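Local coordinates for protein F1 (PDB 4D2M) that probably blocks apoptosis in vaccinia-infected host cells as a viral Bcl-2-like protein, binding the BH3 segment of the pro-apoptotic protein Bim, at residues L78-K81 and T82-I86; F162-L165 and S166-C170. The protein carries 1 engineered substitution. One frame throughout, in Å; residues are numbered along the deposited sequence.

Contact 1: residues L78-K81 and T82-I86; sequences LPTK and TRSYI
Two donors of Ser-84 share one acceptor: its backbone N lies 3.0 Å from Thr-80 O, and its hydroxyl OG reaches the same oxygen at 2.8 Å. The amide is tilted 17° from the carbonyl plane, whereas OG sits above it; with OG beside the backbone N (chi1 -49°), the hydroxyl folds back onto the preceding turn. One residue on, Tyr-85 N donates to Lys-81 O at 3.2 Å, and that oxygen lies over one face of the Tyr-85 ring. Lys-81 and Tyr-85 run side by side, CE to OH 3.5 Å, and both polar ends meet Glu-54 of the second subunit, NZ by salt bridge, OH by hydrogen bond. Pro-79 O receives Arg-83 N at 3.2 Å and, weakly, Thr-82 N. Thr-82 OG1, resting 3.4 Å from Pro-79 CD, is hydrogen-bonded to His-57 ND1 of the second subunit. Extended from CG to NE, the Arg-83 side chain runs back to give Leu-78 O a weak hydrogen bond from NE; Leu-78 CD1 presses on Ile-86 CD1 at 3.5 Å. With Pro-79 as N-cap, this is the N-terminal start of helix 80-99 in a probable Bcl-2-like helical bundle, set against a second subunit.

Contact 2: residues F162-L165 and S166-C170; sequences FTLL and SHTIC
Side-chain hydrogen bonding centres on Ser-166, whose OG donates to Thr-163 O across a short 2.5 Å. With chi1 at 58°, OG stands between the backbone N and the carbonyl carbon and approaches from above the carbonyl plane. It also lies 2.9 Å from Phe-162 O. Backbone bonds carry the rest of the polar contact: Ser-166 N to Phe-162 O at 2.9 Å, Thr-168 N to Leu-164 O at 3.3 Å, and Ile-169 N to Leu-165 O at 2.8 Å. His-167 N to Thr-163 O is weak, but the same oxygen meets the edge of the His-167 imidazole in its plane, 3.2 Å from CD2. The four backbone bonds, each from residue i+4 to residue i, build the last turns of helix 155-169 before Cys-170 leaves it, in the all-helical bundle expected of the Bcl-2-like M11L family. Thr-168 OG1 is hydrogen-bonded to Asn-122 of helix 118-131 and Asn-123 of a third subunit. The apolar touch across the segments is Ile-169 CD1 against Leu-165 CB at 4.3 Å. Leu-165 packs on Val-118 and Ile-145, Ile-169 on Thr-141 and Ile-142 of helix 135-150.

In the fold
Contact 1 opens helix 80-99 and contact 2 closes helix 155-169; their centres are 18 Å apart and their nearest atoms about 9 Å, so they do not touch. Contact 1 lies toward the periphery, its centre about 17 Å from that of the chain, against about 9 Å for contact 2. What they share is the second subunit: the start of its helix 54-77 reaches both contacts, with Arg-55 of that subunit hydrogen-bonded to the carbonyl oxygens of His-167 and Cys-170 in contact 2. A bound methylpentanediol, probably from the crystallisation liquor, lies about 5 Å from the Phe-162 side chain.

Contact 1: residues L78-K81 and T82-I86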
loop_
_atom_site.group_PDB
_atom_site.type_symbol
_atom_site.label_atom_id
_atom_site.label_comp_id
_atom_site.label_asym_id
_atom_site.label_seq_id
_atom_site.Cartn_x
_atom_site.Cartn_y
_atom_site.Cartn_z
ATOM N N LEU A 78 4.264 7.489 -24.084
ATOM C CA LEU A 78 3.197 6.690 -24.674
ATOM C C LEU A 78 3.206 6.793 -26.198
ATOM O O LEU A 78 3.398 7.880 -26.745
ATOM C CB LEU A 78 1.832 7.126 -24.136
ATOM C CG LEU A 78 1.560 6.880 -22.648
ATOM C CD1 LEU A 78 0.147 7.321 -22.295
ATOM C CD2 LEU A 78 1.774 5.420 -22.269
ATOM N N PRO A 79 3.001 5.659 -26.891
ATOM C CA PRO A 79 2.915 5.710 -28.353
ATOM C C PRO A 79 1.572 6.254 -28.830
ATOM O O PRO A 79 0.661 6.445 -28.024
ATOM C CB PRO A 79 3.090 4.247 -28.763
ATOM C CG PRO A 79 2.553 3.479 -27.613
ATOM C CD PRO A 79 2.904 4.277 -26.388
ATOM N N THR A 80 1.465 6.486 -30.134
ATOM C CA THR A 80 0.262 7.045 -30.741
ATOM C C THR A 80 -0.996 6.273 -30.356
ATOM O O THR A 80 -2.032 6.868 -30.053
ATOM C CB THR A 80 0.386 7.057 -32.276
ATOM O OG1 THR A 80 1.594 7.730 -32.652
ATOM C CG2 THR A 80 -0.806 7.757 -32.918
ATOM N N LYS A 81 -0.891 4.949 -30.370
ATOM C CA LYS A 81 -2.025 4.073 -30.104
ATOM C C LYS A 81 -2.634 4.334 -28.730
ATOM O O LYS A 81 -3.856 4.399 -28.583
ATOM C CB LYS A 81 -1.584 2.611 -30.216
ATOM C CG LYS A 81 -2.641 1.595 -29.816
ATOM C CD LYS A 81 -2.178 0.178 -30.110
ATOM C CE LYS A 81 -2.839 -0.370 -31.361
ATOM N NZ LYS A 81 -2.285 -1.695 -31.746
ATOM N N THR A 82 -1.777 4.487 -27.726
ATOM C CA THR A 82 -2.238 4.663 -26.354
ATOM C C THR A 82 -2.851 6.043 -26.160
ATOM O O THR A 82 -3.823 6.203 -25.424
ATOM C CB THR A 82 -1.092 4.476 -25.343
ATOM O OG1 THR A 82 -0.262 3.382 -25.752
ATOM C CG2 THR A 82 -1.650 4.206 -23.951
ATOM N N ARG A 83 -2.273 7.036 -26.828
ATOM C CA ARG A 83 -2.775 8.402 -26.754
ATOM C C ARG A 83 -4.162 8.502 -27.379
ATOM O O ARG A 83 -5.010 9.259 -26.904
ATOM C CB ARG A 83 -1.810 9.364 -27.448
ATOM C CG ARG A 83 -0.448 9.438 -26.781
ATOM C CD ARG A 83 0.439 10.497 -27.422
ATOM N NE ARG A 83 1.774 10.504 -26.831
ATOM C CZ ARG A 83 2.658 11.487 -26.975
ATOM N NH1 ARG A 83 2.359 12.563 -27.692
ATOM N NH2 ARG A 83 3.846 11.394 -26.393
ATOM N N SER A 84 -4.387 7.736 -28.441
ATOM C CA SER A 84 -5.695 7.692 -29.086
ATOM C C SER A 84 -6.740 7.125 -28.128
ATOM O O SER A 84 -7.851 7.643 -28.024
ATOM C CB SER A 84 -5.640 6.850 -30.361
ATOM O OG SER A 84 -4.550 7.235 -31.179
ATOM N N TYR A 85 -6.372 6.056 -27.430
ATOM C CA TYR A 85 -7.271 5.419 -26.481
ATOM C C TYR A 85 -7.597 6.375 -25.341
ATOM O O TYR A 85 -8.719 6.395 -24.839
ATOM C CB TYR A 85 -6.652 4.130 -25.937
ATOM C CG TYR A 85 -6.457 3.042 -26.972
ATOM C CD1 TYR A 85 -6.966 3.171 -28.260
ATOM C CD2 TYR A 85 -5.768 1.880 -26.658
ATOM C CE1 TYR A 85 -6.789 2.176 -29.201
ATOM C CE2 TYR A 85 -5.587 0.880 -27.593
ATOM C CZ TYR A 85 -6.100 1.034 -28.861
ATOM O OH TYR A 85 -5.925 0.045 -29.800
ATOM N N ILE A 86 -6.608 7.164 -24.934
ATOM C CA ILE A 86 -6.813 8.168 -23.898
ATOM C C ILE A 86 -7.811 9.226 -24.372
ATOM O O ILE A 86 -8.700 9.625 -23.619
ATOM C CB ILE A 86 -5.475 8.826 -23.490
ATOM C CG1 ILE A 86 -4.642 7.826 -22.681
ATOM C CG2 ILE A 86 -5.710 10.088 -22.660
ATOM C CD1 ILE A 86 -3.217 8.278 -22.379
#

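Contact 2: residues F162-L165 and S166-C170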
loop_
_atom_site.group_PDB
_atom_site.type_symbol
_atom_site.label_atom_id
_atom_site.label_comp_id
_atom_site.label_asym_id
_atom_site.label_seq_id
_atom_site.Cartn_x
_atom_site.Cartn_y
_atom_site.Cartn_z
ATOM N N PHE A 162 -7.752 2.997 -8.398
ATOM C CA PHE A 162 -7.616 3.129 -9.848
ATOM C C PHE A 162 -7.020 1.864 -10.454
ATOM O O PHE A 162 -7.529 1.337 -11.443
ATOM C CB PHE A 162 -6.734 4.331 -10.207
ATOM C CG PHE A 162 -7.356 5.672 -9.901
ATOM C CD1 PHE A 162 -8.708 5.795 -9.625
ATOM C CD2 PHE A 162 -6.575 6.818 -9.906
ATOM C CE1 PHE A 162 -9.268 7.035 -9.355
ATOM C CE2 PHE A 162 -7.129 8.057 -9.638
ATOM C CZ PHE A 162 -8.474 8.166 -9.363
ATOM N N THR A 163 -5.942 1.377 -9.847
ATOM C CA THR A 163 -5.218 0.229 -10.375
ATOM C C THR A 163 -6.112 -1.006 -10.399
ATOM O O THR A 163 -6.260 -1.651 -11.436
ATOM C CB THR A 163 -3.954 -0.049 -9.546
ATOM O OG1 THR A 163 -3.124 1.120 -9.552
ATOM C CG2 THR A 163 -3.169 -1.227 -10.113
ATOM N N LEU A 164 -6.725 -1.313 -9.261
ATOM C CA LEU A 164 -7.619 -2.459 -9.155
ATOM C C LEU A 164 -8.775 -2.377 -10.149
ATOM O O LEU A 164 -8.978 -3.289 -10.950
ATOM C CB LEU A 164 -8.165 -2.570 -7.729
ATOM C CG LEU A 164 -9.293 -3.577 -7.497
ATOM C CD1 LEU A 164 -8.915 -4.958 -8.005
ATOM C CD2 LEU A 164 -9.650 -3.635 -6.014
ATOM N N LEU A 165 -9.529 -1.285 -10.104
ATOM C CA LEU A 165 -10.742 -1.184 -10.907
ATOM C C LEU A 165 -10.446 -1.146 -12.405
ATOM O O LEU A 165 -11.259 -1.598 -13.208
ATOM C CB LEU A 165 -11.550 0.049 -10.501
ATOM C CG LEU A 165 -12.632 -0.190 -9.443
ATOM C CD1 LEU A 165 -13.771 -1.039 -10.007
ATOM C CD2 LEU A 165 -12.056 -0.830 -8.183
ATOM N N SER A 166 -9.279 -0.627 -12.778
ATOM C CA SER A 166 -8.885 -0.578 -14.184
ATOM C C SER A 166 -8.753 -1.987 -14.766
ATOM O O SER A 166 -9.164 -2.240 -15.899
ATOM C CB SER A 166 -7.571 0.186 -14.352
ATOM O OG SER A 166 -6.533 -0.405 -13.591
ATOM N N HIS A 167 -8.173 -2.897 -13.990
ATOM C CA HIS A 167 -8.113 -4.302 -14.382
ATOM C C HIS A 167 -9.518 -4.848 -14.597
ATOM O O HIS A 167 -9.812 -5.446 -15.631
ATOM C CB HIS A 167 -7.396 -5.141 -13.320
ATOM C CG HIS A 167 -5.904 -5.083 -13.407
ATOM N ND1 HIS A 167 -5.169 -5.963 -14.171
ATOM C CD2 HIS A 167 -5.007 -4.257 -12.817
ATOM C CE1 HIS A 167 -3.884 -5.679 -14.053
ATOM N NE2 HIS A 167 -3.758 -4.648 -13.238
ATOM N N THR A 168 -10.380 -4.628 -13.609
ATOM C CA THR A 168 -11.739 -5.152 -13.631
ATOM C C THR A 168 -12.572 -4.579 -14.778
ATOM O O THR A 168 -13.362 -5.296 -15.389
ATOM C CB THR A 168 -12.465 -4.860 -12.305
ATOM O OG1 THR A 168 -11.653 -5.297 -11.208
ATOM C CG2 THR A 168 -13.814 -5.573 -12.254
ATOM N N ILE A 169 -12.403 -3.291 -15.061
ATOM C CA ILE A 169 -13.191 -2.628 -16.098
ATOM C C ILE A 169 -12.709 -3.007 -17.494
ATOM O O ILE A 169 -13.511 -3.177 -18.411
ATOM C CB ILE A 169 -13.145 -1.093 -15.943
ATOM C CG1 ILE A 169 -13.852 -0.671 -14.655
ATOM C CG2 ILE A 169 -13.821 -0.398 -17.129
ATOM C CD1 ILE A 169 -13.527 0.735 -14.208
ATOM N N CYS A 170 -11.398 -3.138 -17.659
ATOM C CA CYS A 170 -10.833 -3.431 -18.969
ATOM C C CYS A 170 -10.865 -4.923 -19.273
ATOM O O CYS A 170 -9.822 -5.563 -19.392
ATOM C CB CYS A 170 -9.400 -2.911 -19.060
ATOM S SG CYS A 170 -9.283 -1.118 -18.954
#